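Local structure of FYVE, RhoGEF and PH domain-containing protein 5 (Homo sapiens, 3MPX) at residues 56-61 against 141-146; 77-82 against 121-126; 108-113 against 202-207; 169-174 against 219-224. The protein activates the Rho-family GTPase CDC42 downstream of VEGF by exchanging its bound GDP for GTP, through the DH domain that precedes its first PH domain. All blocks are in the same frame, centred on the assembly; numbering follows the deposited sequence.

Contact 1 of 4, residues 56-61 against 141-146; sequences LDDMDH and SPRLAA
L56 meets L144 where helix 21-59, late in its course, comes up against the first turn of helix 142-152. Both helices belong to the DH domain, the elongated helical bundle that carries the exchange activity in Rho guanine-nucleotide exchange factors, and the contact lies far from the centre of the chain. L56 offers the methyl CD2 to CD1 of L144 at 3.8 Å, the two leucines lying aslant, while R69, L72 and R73 of helix 66-98 also pack on L56. Two residues on, D58 supplies the one charged link. Its OD2 takes the N-H of R143 NE at 2.8 Å (N-H...O 157°), using the anti lone pair, and sits at the edge of the guanidinium. The carboxylate and guanidinium planes are turned 48° apart, and the salt bridge rests on this single oxygen and single nitrogen instead of the paired, coplanar arrangement. R143 reaches it by a bend at chi2 (71°), which folds the chain beyond CG round toward the aspartate. M59, a selenomethionine in the crystal, contributes most of the buried apolar surface on its segment. Its CE lies 3.5 Å from L144 CB and 3.8 Å from R143 CG, and its side chain crosses that of L144 at about a right angle. The selenium stands 3.5 Å from OG of S141, the N-cap residue of helix 142-152, whose OG accepts the backbone N-H of L144 at 3.1 Å.

Contact 2 of 4, residues 77-82 against 121-126; sequences SELPAI and ATHILQ
E78 and H123 mark the closest backbone approach, 5.9 Å between their CA atoms, where helices 66-98 and 117-138 run nearly antiparallel, the local axes 9.8 Å apart at 153°. The imidazole of H123 points into the interface. With CG anti to the backbone N (chi1 -179°), the ring reaches toward helix 66-98 and meets three side chains in turn, all obliquely: E78 CB and I82 CD1 near its root, the latter 3.9 Å from H123 CB, and L79 CD2 farther out, 3.9 Å from NE2. That nitrogen is hydrogen-bonded to Y130 OH, and F127 packs edge-to-face with the ring, so a polar bond and an aromatic neighbour help to fix its rotation. Both helices are part of the helical bundle of the DH domain; F48 and L41 of helix 21-59 cover L79 and I82 respectively. E78 is bent at chi2 so that its carboxylate lies across T122, OE1 3.3 Å from the methyl CG2. Its polar partner is H119, whose ND1 bonds OE2, while T122 OG1 bonds D118 O one turn back. Cutting E78 back to an alanine is likely to cost H119 ND1 its carboxylate partner and to strip the T122 methyl of the group lying across it. Q126 approaches the aliphatic part of E78 more loosely, its NE2 being held by T122 O at 2.8 Å (N-H...O 167°), with the donor above the carbonyl plane.

Contact 3 of 4, residues 108-113 against 202-207; sequences DVFLAR and SLISKV
The phenyl ring of F110 is met obliquely by the methyl I204 CD1, 4.0 Å from CD1 of the ring, while Y176 of helix 162-184 packs on F110 edge-to-face and also touches I204. The second flat group, the R113 guanidinium, turns back over its own segment: NH2 donates to V109 O at 3.1 Å (N-H...O 150°), in the carbonyl plane and on a lone pair, although the oxygen is tilted from the guanidinium plane. F110 sits on a short, weakly bonded helix, about 108-111, and R113 on the loop just after it; this segment links helix 66-98 to helix 117-138 within the DH bundle and lies against the long helix 192-214. L203 is the main bridge between the segments. Its CG stands anti to the backbone N (chi1 -176°), which carries the two methyls across to the backbone of the short helix: CD1 lies 3.9 Å from both F110 O and L111 CA, and CD2 is 4.2 Å from F110 O. The methyls thus meet main chain, and the CA atoms of L111 and L203 are 7.2 Å apart. F117 of helix 117-138 touches both F110 and L203, and a salt bridge from D108 to R96 joins the short helix to helix 66-98. R113 also lies over L85, I89 and E92 of that helix. On the partner helix, S202 O accepts twice: S205 OG, at 2.9 Å, and K206 N, also at 2.9 Å, reach it from the same face.

Contact 4 of 4, residues 169-174 against 219-224; sequences VVQRLF and ENLQKL
F174 and L221 pack together, L221 CD2 lying at the edge of the ring, 3.7 Å from CE2. Over one face of the same ring lies Q222 CB, 4.0 Å from the centroid and 25° off the normal, a CH-pi contact. L221, its CG anti to the backbone N (chi1 -177°), also reaches between the residues of helix 162-184: its CD1 packs 3.8 Å from Q171 CB, and CD2 sits 4.2 Å from V170 CB. The two local axes cross at 53° and come within 9.6 Å, and the contact joins the DH bundle to helix 218-230, the element that leads on from helix 192-214 toward the PH domain. With a serine in place of F174, the CH-pi contact to Q222 CB would probably be lost and L221 CD2 left without the ring edge it packs on. Farther out, T208 touches F174 and N212 touches Q222, both from helix 192-214, and L238 lies against Q171 and L221. At the PH side, N220 OD1 accepts both F244 N, at the start of strand 244-254, and K223 NZ at 3.3 Å, the latter on a lone pair in the carbonyl plane.

Contacts 1, 2 and 3 all lie within the DH domain and mark stations along its elongated bundle. Contact 1 is remote, its centre 22 Å from that of contact 2 and 37 Å from that of contact 3. Contacts 2, 3 and 4 touch one another, their centres 15 to 16 Å apart, with I124 of contact 2 meeting V207 of contact 3 and V170 and L173 of contact 4. Along the chain, contact 2 falls between the two segments of contact 1, whereas contact 3 alternates with contacts 1, 2 and 4. Contact 4, near the chain's centre, passes from this bundle to helix 218-230, tying the exchange domain to the approach to the PH domain.

Contact 1 of 4, residues 56-61 against 141-146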
loop_
_atom_site.group_PDB
_atom_site.type_symbol
_atom_site.label_atom_id
_atom_site.label_comp_id
_atom_site.label_asym_id
_atom_site.label_seq_id
_atom_site.Cartn_x
_atom_site.Cartn_y
_atom_site.Cartn_z
ATOM N N LEU A 56 13.410 23.651 -12.097
ATOM C CA LEU A 56 14.745 23.143 -12.455
ATOM C C LEU A 56 15.287 23.795 -13.736
ATOM O O LEU A 56 16.463 24.159 -13.757
ATOM C CB LEU A 56 14.788 21.598 -12.535
ATOM C CG LEU A 56 14.552 20.796 -11.231
ATOM C CD1 LEU A 56 14.535 19.298 -11.503
ATOM C CD2 LEU A 56 15.585 21.117 -10.170
ATOM N N ASP A 57 14.412 24.030 -14.756
ATOM C CA ASP A 57 14.755 24.742 -16.004
ATOM C C ASP A 57 15.252 26.168 -15.712
ATOM O O ASP A 57 16.177 26.629 -16.394
ATOM C CB ASP A 57 13.570 24.804 -16.985
ATOM C CG ASP A 57 13.184 23.502 -17.685
ATOM O OD1 ASP A 57 14.043 22.585 -17.776
ATOM O OD2 ASP A 57 12.027 23.404 -18.160
ATOM N N ASP A 58 14.665 26.849 -14.677
ATOM C CA ASP A 58 15.073 28.201 -14.254
ATOM C C ASP A 58 16.423 28.153 -13.534
ATOM O O ASP A 58 17.253 29.060 -13.682
ATOM C CB ASP A 58 14.030 28.827 -13.315
ATOM C CG ASP A 58 12.695 29.234 -13.906
ATOM O OD1 ASP A 58 12.621 29.428 -15.130
ATOM O OD2 ASP A 58 11.737 29.428 -13.124
HETATM N N MSE A 59 16.625 27.094 -12.733
HETATM C CA MSE A 59 17.829 26.890 -11.923
HETATM C C MSE A 59 19.042 26.560 -12.746
HETATM O O MSE A 59 20.161 26.669 -12.240
HETATM C CB MSE A 59 17.615 25.818 -10.869
HETATM C CG MSE A 59 16.617 26.208 -9.816
HETATM SE SE MSE A 59 16.166 24.636 -8.779
HETATM C CE MSE A 59 14.417 24.745 -8.990
ATOM N N ASP A 60 18.846 26.182 -14.019
ATOM C CA ASP A 60 19.970 25.918 -14.910
ATOM C C ASP A 60 20.854 27.172 -15.023
ATOM O O ASP A 60 22.078 27.053 -14.978
ATOM C CB ASP A 60 19.470 25.460 -16.282
ATOM C CG ASP A 60 18.927 24.041 -16.298
ATOM O OD1 ASP A 60 19.585 23.143 -15.718
ATOM O OD2 ASP A 60 17.879 23.815 -16.942
ATOM N N HIS A 61 20.217 28.371 -15.044
ATOM C CA HIS A 61 20.823 29.707 -15.133
ATOM C C HIS A 61 21.216 30.341 -13.773
ATOM O O HIS A 61 21.739 31.457 -13.780
ATOM C CB HIS A 61 19.877 30.664 -15.877
ATOM C CG HIS A 61 19.253 30.068 -17.093
ATOM N ND1 HIS A 61 17.892 29.823 -17.155
ATOM C CD2 HIS A 61 19.831 29.634 -18.237
ATOM C CE1 HIS A 61 17.682 29.270 -18.337
ATOM N NE2 HIS A 61 18.821 29.137 -19.023
ATOM N N SER A 141 17.017 26.390 -1.906
ATOM C CA SER A 141 16.568 26.676 -3.260
ATOM C C SER A 141 15.150 27.265 -3.235
ATOM O O SER A 141 14.178 26.526 -3.415
ATOM C CB SER A 141 16.635 25.423 -4.132
ATOM O OG SER A 141 16.008 25.611 -5.390
ATOM N N PRO A 142 15.020 28.599 -3.051
ATOM C CA PRO A 142 13.685 29.223 -3.054
ATOM C C PRO A 142 12.787 28.778 -4.219
ATOM O O PRO A 142 11.646 28.437 -3.972
ATOM C CB PRO A 142 14.008 30.722 -3.103
ATOM C CG PRO A 142 15.316 30.839 -2.405
ATOM C CD PRO A 142 16.077 29.610 -2.819
ATOM N N ARG A 143 13.314 28.714 -5.451
ATOM C CA ARG A 143 12.599 28.271 -6.660
ATOM C C ARG A 143 12.087 26.808 -6.537
ATOM O O ARG A 143 10.928 26.540 -6.874
ATOM C CB ARG A 143 13.513 28.431 -7.895
ATOM C CG ARG A 143 12.845 28.220 -9.247
ATOM C CD ARG A 143 11.892 29.341 -9.626
ATOM N NE ARG A 143 10.854 28.894 -10.552
ATOM C CZ ARG A 143 9.808 28.148 -10.203
ATOM N NH1 ARG A 143 9.674 27.723 -8.955
ATOM N NH2 ARG A 143 8.914 27.782 -11.110
ATOM N N LEU A 144 12.948 25.868 -6.086
ATOM C CA LEU A 144 12.518 24.488 -5.917
ATOM C C LEU A 144 11.534 24.401 -4.732
ATOM O O LEU A 144 10.515 23.698 -4.839
ATOM C CB LEU A 144 13.705 23.528 -5.737
ATOM C CG LEU A 144 13.376 22.023 -5.852
ATOM C CD1 LEU A 144 13.169 21.612 -7.278
ATOM C CD2 LEU A 144 14.470 21.173 -5.241
ATOM N N ALA A 145 11.797 25.173 -3.641
ATOM C CA ALA A 145 10.901 25.208 -2.495
ATOM C C ALA A 145 9.520 25.702 -2.923
ATOM O O ALA A 145 8.538 25.049 -2.607
ATOM C CB ALA A 145 11.471 26.071 -1.393
ATOM N N ALA A 146 9.462 26.760 -3.744
ATOM C CA ALA A 146 8.238 27.347 -4.295
ATOM C C ALA A 146 7.473 26.322 -5.115
ATOM O O ALA A 146 6.247 26.334 -5.070
ATOM C CB ALA A 146 8.572 28.557 -5.162
#

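Contact 2 of 4, residues 77-82 against 121-126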
loop_
_atom_site.group_PDB
_atom_site.type_symbol
_atom_site.label_atom_id
_atom_site.label_comp_id
_atom_site.label_asym_id
_atom_site.label_seq_id
_atom_site.Cartn_x
_atom_site.Cartn_y
_atom_site.Cartn_z
ATOM N N SER A 77 11.662 11.780 -14.630
ATOM C CA SER A 77 11.324 11.418 -16.014
ATOM C C SER A 77 10.401 10.199 -16.098
ATOM O O SER A 77 9.688 10.019 -17.090
ATOM C CB SER A 77 12.581 11.196 -16.843
ATOM O OG SER A 77 13.208 9.982 -16.473
ATOM N N GLU A 78 10.414 9.379 -15.047
ATOM C CA GLU A 78 9.633 8.166 -14.910
ATOM C C GLU A 78 8.140 8.421 -14.751
ATOM O O GLU A 78 7.341 7.614 -15.224
ATOM C CB GLU A 78 10.169 7.351 -13.732
ATOM C CG GLU A 78 11.555 6.765 -13.973
ATOM C CD GLU A 78 11.764 6.088 -15.320
ATOM O OE1 GLU A 78 12.814 6.346 -15.956
ATOM O OE2 GLU A 78 10.875 5.317 -15.751
ATOM N N LEU A 79 7.761 9.559 -14.129
ATOM C CA LEU A 79 6.363 9.919 -13.872
ATOM C C LEU A 79 5.530 9.995 -15.149
ATOM O O LEU A 79 4.539 9.266 -15.186
ATOM C CB LEU A 79 6.210 11.188 -13.017
ATOM C CG LEU A 79 6.914 11.215 -11.637
ATOM C CD1 LEU A 79 6.562 12.495 -10.887
ATOM C CD2 LEU A 79 6.555 9.994 -10.774
ATOM N N PRO A 80 5.928 10.754 -16.224
ATOM C CA PRO A 80 5.128 10.758 -17.478
ATOM C C PRO A 80 5.015 9.384 -18.166
ATOM O O PRO A 80 3.952 9.037 -18.696
ATOM C CB PRO A 80 5.869 11.751 -18.371
ATOM C CG PRO A 80 6.696 12.560 -17.476
ATOM C CD PRO A 80 7.075 11.684 -16.335
ATOM N N ALA A 81 6.103 8.591 -18.120
ATOM C CA ALA A 81 6.162 7.245 -18.679
ATOM C C ALA A 81 5.175 6.333 -17.968
ATOM O O ALA A 81 4.576 5.472 -18.616
ATOM C CB ALA A 81 7.570 6.681 -18.538
ATOM N N ILE A 82 5.027 6.505 -16.632
ATOM C CA ILE A 82 4.096 5.723 -15.814
ATOM C C ILE A 82 2.683 6.174 -16.122
ATOM O O ILE A 82 1.842 5.334 -16.397
ATOM C CB ILE A 82 4.439 5.748 -14.297
ATOM C CG1 ILE A 82 5.736 4.962 -14.020
ATOM C CG2 ILE A 82 3.280 5.205 -13.431
ATOM C CD1 ILE A 82 6.633 5.533 -12.871
ATOM N N ALA A 121 9.894 -0.288 -12.056
ATOM C CA ALA A 121 11.126 -0.860 -11.511
ATOM C C ALA A 121 12.235 0.188 -11.443
ATOM O O ALA A 121 12.925 0.295 -10.430
ATOM C CB ALA A 121 11.568 -2.014 -12.383
ATOM N N THR A 122 12.370 0.982 -12.520
ATOM C CA THR A 122 13.342 2.060 -12.668
ATOM C C THR A 122 13.031 3.190 -11.678
ATOM O O THR A 122 13.958 3.752 -11.099
ATOM C CB THR A 122 13.340 2.499 -14.137
ATOM O OG1 THR A 122 13.931 1.453 -14.898
ATOM C CG2 THR A 122 14.109 3.760 -14.379
ATOM N N HIS A 123 11.728 3.506 -11.479
ATOM C CA HIS A 123 11.278 4.550 -10.559
ATOM C C HIS A 123 11.608 4.168 -9.134
ATOM O O HIS A 123 12.198 4.966 -8.419
ATOM C CB HIS A 123 9.779 4.821 -10.716
ATOM C CG HIS A 123 9.252 5.897 -9.807
ATOM N ND1 HIS A 123 8.102 5.705 -9.044
ATOM C CD2 HIS A 123 9.719 7.147 -9.582
ATOM C CE1 HIS A 123 7.912 6.837 -8.392
ATOM N NE2 HIS A 123 8.862 7.731 -8.677
ATOM N N ILE A 124 11.277 2.921 -8.751
ATOM C CA ILE A 124 11.528 2.312 -7.443
ATOM C C ILE A 124 13.031 2.370 -7.113
ATOM O O ILE A 124 13.377 2.805 -6.022
ATOM C CB ILE A 124 10.995 0.849 -7.490
ATOM C CG1 ILE A 124 9.477 0.792 -7.184
ATOM C CG2 ILE A 124 11.788 -0.072 -6.567
ATOM C CD1 ILE A 124 8.773 -0.447 -7.646
ATOM N N LEU A 125 13.908 1.966 -8.075
ATOM C CA LEU A 125 15.365 1.910 -7.936
ATOM C C LEU A 125 16.012 3.235 -7.567
ATOM O O LEU A 125 17.028 3.226 -6.870
ATOM C CB LEU A 125 16.049 1.352 -9.212
ATOM C CG LEU A 125 15.908 -0.155 -9.488
ATOM C CD1 LEU A 125 16.323 -0.472 -10.844
ATOM C CD2 LEU A 125 16.667 -1.003 -8.504
ATOM N N GLN A 126 15.448 4.362 -8.024
ATOM C CA GLN A 126 16.004 5.693 -7.716
ATOM C C GLN A 126 15.079 6.566 -6.825
ATOM O O GLN A 126 15.444 7.694 -6.480
ATOM C CB GLN A 126 16.417 6.438 -9.001
ATOM C CG GLN A 126 15.305 6.593 -10.016
ATOM C CD GLN A 126 15.854 6.761 -11.403
ATOM O OE1 GLN A 126 16.596 7.711 -11.717
ATOM N NE2 GLN A 126 15.446 5.868 -12.277
#

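Contact 3 of 4, residues 108-113 against 202-207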
loop_
_atom_site.group_PDB
_atom_site.type_symbol
_atom_site.label_atom_id
_atom_site.label_comp_id
_atom_site.label_asym_id
_atom_site.label_seq_id
_atom_site.Cartn_x
_atom_site.Cartn_y
_atom_site.Cartn_z
ATOM N N ASP A 108 -4.203 -10.577 -19.369
ATOM C CA ASP A 108 -3.319 -10.368 -20.532
ATOM C C ASP A 108 -2.976 -8.883 -20.819
ATOM O O ASP A 108 -1.999 -8.609 -21.518
ATOM C CB ASP A 108 -3.904 -11.028 -21.786
ATOM C CG ASP A 108 -5.157 -10.359 -22.271
ATOM O OD1 ASP A 108 -6.242 -10.662 -21.723
ATOM O OD2 ASP A 108 -5.055 -9.514 -23.176
ATOM N N VAL A 109 -3.762 -7.946 -20.280
ATOM C CA VAL A 109 -3.496 -6.514 -20.372
ATOM C C VAL A 109 -2.177 -6.211 -19.624
ATOM O O VAL A 109 -1.417 -5.352 -20.066
ATOM C CB VAL A 109 -4.669 -5.691 -19.789
ATOM C CG1 VAL A 109 -4.290 -4.222 -19.559
ATOM C CG2 VAL A 109 -5.928 -5.825 -20.649
ATOM N N PHE A 110 -1.902 -6.917 -18.512
ATOM C CA PHE A 110 -0.668 -6.704 -17.763
ATOM C C PHE A 110 0.538 -7.325 -18.496
ATOM O O PHE A 110 1.549 -6.650 -18.680
ATOM C CB PHE A 110 -0.797 -7.208 -16.316
ATOM C CG PHE A 110 -1.898 -6.533 -15.530
ATOM C CD1 PHE A 110 -1.637 -5.406 -14.765
ATOM C CD2 PHE A 110 -3.199 -7.037 -15.542
ATOM C CE1 PHE A 110 -2.657 -4.787 -14.028
ATOM C CE2 PHE A 110 -4.214 -6.422 -14.796
ATOM C CZ PHE A 110 -3.936 -5.296 -14.055
ATOM N N LEU A 111 0.401 -8.579 -18.946
ATOM C CA LEU A 111 1.385 -9.369 -19.703
ATOM C C LEU A 111 1.910 -8.631 -20.935
ATOM O O LEU A 111 3.106 -8.705 -21.260
ATOM C CB LEU A 111 0.731 -10.671 -20.203
ATOM C CG LEU A 111 0.250 -11.700 -19.200
ATOM C CD1 LEU A 111 -0.419 -12.831 -19.930
ATOM C CD2 LEU A 111 1.397 -12.262 -18.364
ATOM N N ALA A 112 1.000 -7.957 -21.647
ATOM C CA ALA A 112 1.304 -7.211 -22.864
ATOM C C ALA A 112 2.247 -6.017 -22.583
ATOM O O ALA A 112 2.926 -5.534 -23.497
ATOM C CB ALA A 112 0.003 -6.715 -23.478
ATOM N N ARG A 113 2.274 -5.565 -21.304
ATOM C CA ARG A 113 2.977 -4.400 -20.818
ATOM C C ARG A 113 4.169 -4.749 -19.892
ATOM O O ARG A 113 4.299 -4.196 -18.802
ATOM C CB ARG A 113 1.962 -3.465 -20.137
ATOM C CG ARG A 113 1.050 -2.784 -21.141
ATOM C CD ARG A 113 -0.349 -2.516 -20.631
ATOM N NE ARG A 113 -1.165 -1.768 -21.602
ATOM C CZ ARG A 113 -1.969 -2.326 -22.506
ATOM N NH1 ARG A 113 -2.659 -1.571 -23.345
ATOM N NH2 ARG A 113 -2.081 -3.646 -22.582
ATOM N N SER A 202 3.369 -12.800 -11.517
ATOM C CA SER A 202 4.808 -12.981 -11.404
ATOM C C SER A 202 5.537 -11.775 -12.023
ATOM O O SER A 202 6.579 -11.345 -11.498
ATOM C CB SER A 202 5.238 -14.310 -12.019
ATOM O OG SER A 202 5.234 -14.234 -13.429
ATOM N N LEU A 203 4.938 -11.200 -13.092
ATOM C CA LEU A 203 5.431 -10.019 -13.800
ATOM C C LEU A 203 5.466 -8.845 -12.817
ATOM O O LEU A 203 6.461 -8.137 -12.768
ATOM C CB LEU A 203 4.522 -9.721 -15.034
ATOM C CG LEU A 203 4.905 -8.563 -15.984
ATOM C CD1 LEU A 203 4.478 -8.846 -17.413
ATOM C CD2 LEU A 203 4.239 -7.252 -15.567
ATOM N N ILE A 204 4.399 -8.654 -12.028
ATOM C CA ILE A 204 4.296 -7.565 -11.048
ATOM C C ILE A 204 5.185 -7.857 -9.856
ATOM O O ILE A 204 5.744 -6.918 -9.290
ATOM C CB ILE A 204 2.813 -7.303 -10.632
ATOM C CG1 ILE A 204 2.028 -6.642 -11.780
ATOM C CG2 ILE A 204 2.689 -6.460 -9.348
ATOM C CD1 ILE A 204 0.546 -6.974 -11.744
ATOM N N SER A 205 5.320 -9.149 -9.467
ATOM C CA SER A 205 6.147 -9.523 -8.317
ATOM C C SER A 205 7.597 -9.255 -8.618
ATOM O O SER A 205 8.306 -8.875 -7.712
ATOM C CB SER A 205 5.921 -10.967 -7.887
ATOM O OG SER A 205 6.681 -11.885 -8.658
ATOM N N LYS A 206 8.019 -9.365 -9.906
ATOM C CA LYS A 206 9.374 -9.055 -10.370
ATOM C C LYS A 206 9.638 -7.564 -10.097
ATOM O O LYS A 206 10.718 -7.212 -9.611
ATOM C CB LYS A 206 9.520 -9.360 -11.870
ATOM C CG LYS A 206 10.282 -10.655 -12.210
ATOM C CD LYS A 206 9.455 -11.700 -13.007
ATOM C CE LYS A 206 9.003 -11.298 -14.415
ATOM N NZ LYS A 206 8.049 -12.281 -15.039
ATOM N N VAL A 207 8.609 -6.715 -10.312
ATOM C CA VAL A 207 8.675 -5.266 -10.086
ATOM C C VAL A 207 8.626 -4.910 -8.588
ATOM O O VAL A 207 9.448 -4.111 -8.158
ATOM C CB VAL A 207 7.612 -4.474 -10.900
ATOM C CG1 VAL A 207 7.878 -2.973 -10.832
ATOM C CG2 VAL A 207 7.570 -4.926 -12.353
#

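Contact 4 of 4, residues 169-174 against 219-224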
loop_
_atom_site.group_PDB
_atom_site.type_symbol
_atom_site.label_atom_id
_atom_site.label_comp_id
_atom_site.label_asym_id
_atom_site.label_seq_id
_atom_site.Cartn_x
_atom_site.Cartn_y
_atom_site.Cartn_z
ATOM N N VAL A 169 2.095 6.218 -5.882
ATOM C CA VAL A 169 2.456 5.745 -7.222
ATOM C C VAL A 169 2.822 4.247 -7.133
ATOM O O VAL A 169 2.171 3.433 -7.776
ATOM C CB VAL A 169 3.593 6.616 -7.838
ATOM C CG1 VAL A 169 4.244 5.968 -9.065
ATOM C CG2 VAL A 169 3.084 8.017 -8.166
ATOM N N VAL A 170 3.821 3.893 -6.292
ATOM C CA VAL A 170 4.368 2.545 -6.060
ATOM C C VAL A 170 3.342 1.594 -5.380
ATOM O O VAL A 170 3.480 0.375 -5.453
ATOM C CB VAL A 170 5.662 2.686 -5.205
ATOM C CG1 VAL A 170 6.383 1.350 -5.000
ATOM C CG2 VAL A 170 6.601 3.724 -5.794
ATOM N N GLN A 171 2.367 2.154 -4.681
ATOM C CA GLN A 171 1.358 1.397 -3.953
ATOM C C GLN A 171 0.387 0.624 -4.907
ATOM O O GLN A 171 -0.042 -0.489 -4.574
ATOM C CB GLN A 171 0.633 2.359 -2.992
ATOM C CG GLN A 171 -0.713 1.918 -2.463
ATOM C CD GLN A 171 -1.353 3.045 -1.715
ATOM O OE1 GLN A 171 -1.267 3.109 -0.501
ATOM N NE2 GLN A 171 -1.965 3.983 -2.428
ATOM N N ARG A 172 0.095 1.186 -6.102
ATOM C CA ARG A 172 -0.779 0.536 -7.087
ATOM C C ARG A 172 -0.318 -0.887 -7.420
ATOM O O ARG A 172 -1.152 -1.759 -7.692
ATOM C CB ARG A 172 -0.828 1.356 -8.379
ATOM C CG ARG A 172 -1.948 0.957 -9.345
ATOM C CD ARG A 172 -3.351 1.089 -8.755
ATOM N NE ARG A 172 -4.350 0.602 -9.701
ATOM C CZ ARG A 172 -5.492 0.021 -9.365
ATOM N NH1 ARG A 172 -6.339 -0.370 -10.301
ATOM N NH2 ARG A 172 -5.795 -0.179 -8.087
ATOM N N LEU A 173 1.019 -1.099 -7.423
ATOM C CA LEU A 173 1.642 -2.379 -7.703
ATOM C C LEU A 173 1.236 -3.447 -6.681
ATOM O O LEU A 173 0.933 -4.564 -7.079
ATOM C CB LEU A 173 3.169 -2.214 -7.785
ATOM C CG LEU A 173 3.713 -1.256 -8.875
ATOM C CD1 LEU A 173 5.223 -1.164 -8.810
ATOM C CD2 LEU A 173 3.254 -1.669 -10.296
ATOM N N PHE A 174 1.166 -3.092 -5.381
ATOM C CA PHE A 174 0.743 -4.022 -4.318
ATOM C C PHE A 174 -0.795 -4.287 -4.397
ATOM O O PHE A 174 -1.260 -5.376 -4.049
ATOM C CB PHE A 174 1.189 -3.520 -2.930
ATOM C CG PHE A 174 2.685 -3.285 -2.814
ATOM C CD1 PHE A 174 3.580 -4.354 -2.798
ATOM C CD2 PHE A 174 3.199 -1.997 -2.691
ATOM C CE1 PHE A 174 4.963 -4.135 -2.697
ATOM C CE2 PHE A 174 4.589 -1.784 -2.588
ATOM C CZ PHE A 174 5.461 -2.857 -2.602
ATOM N N GLU A 219 8.728 -2.413 2.176
ATOM C CA GLU A 219 8.231 -3.541 2.988
ATOM C C GLU A 219 6.999 -3.134 3.781
ATOM O O GLU A 219 6.008 -3.862 3.782
ATOM C CB GLU A 219 9.320 -4.118 3.908
ATOM N N ASN A 220 7.035 -1.929 4.377
ATOM C CA ASN A 220 5.914 -1.366 5.130
ATOM C C ASN A 220 4.708 -1.055 4.242
ATOM O O ASN A 220 3.574 -1.358 4.647
ATOM C CB ASN A 220 6.319 -0.125 5.918
ATOM C CG ASN A 220 5.432 0.042 7.115
ATOM O OD1 ASN A 220 5.514 -0.731 8.078
ATOM N ND2 ASN A 220 4.497 0.979 7.038
ATOM N N LEU A 221 4.953 -0.467 3.037
ATOM C CA LEU A 221 3.906 -0.147 2.068
ATOM C C LEU A 221 3.147 -1.423 1.705
ATOM O O LEU A 221 1.918 -1.408 1.643
ATOM C CB LEU A 221 4.483 0.537 0.799
ATOM C CG LEU A 221 3.464 0.997 -0.277
ATOM C CD1 LEU A 221 2.370 1.885 0.320
ATOM C CD2 LEU A 221 4.149 1.741 -1.410
ATOM N N GLN A 222 3.884 -2.533 1.534
ATOM C CA GLN A 222 3.313 -3.834 1.235
ATOM C C GLN A 222 2.456 -4.319 2.405
ATOM O O GLN A 222 1.292 -4.636 2.172
ATOM C CB GLN A 222 4.414 -4.854 0.872
ATOM C CG GLN A 222 3.908 -6.295 0.748
ATOM C CD GLN A 222 4.852 -7.163 -0.022
ATOM O OE1 GLN A 222 4.550 -7.638 -1.123
ATOM N NE2 GLN A 222 6.001 -7.414 0.553
ATOM N N LYS A 223 3.004 -4.348 3.649
ATOM C CA LYS A 223 2.250 -4.799 4.831
ATOM C C LYS A 223 0.903 -4.099 4.927
ATOM O O LYS A 223 -0.119 -4.782 4.985
ATOM C CB LYS A 223 3.041 -4.618 6.143
ATOM C CG LYS A 223 4.083 -5.704 6.397
ATOM C CD LYS A 223 5.056 -5.354 7.530
ATOM C CE LYS A 223 6.259 -4.532 7.115
ATOM N NZ LYS A 223 6.809 -3.733 8.248
ATOM N N LEU A 224 0.903 -2.744 4.824
ATOM C CA LEU A 224 -0.299 -1.920 4.935
ATOM C C LEU A 224 -1.276 -2.144 3.784
ATOM O O LEU A 224 -2.494 -2.079 4.025
ATOM C CB LEU A 224 0.032 -0.427 5.111
ATOM C CG LEU A 224 1.057 -0.030 6.237
ATOM C CD1 LEU A 224 1.115 1.487 6.422
ATOM C CD2 LEU A 224 0.793 -0.745 7.586
#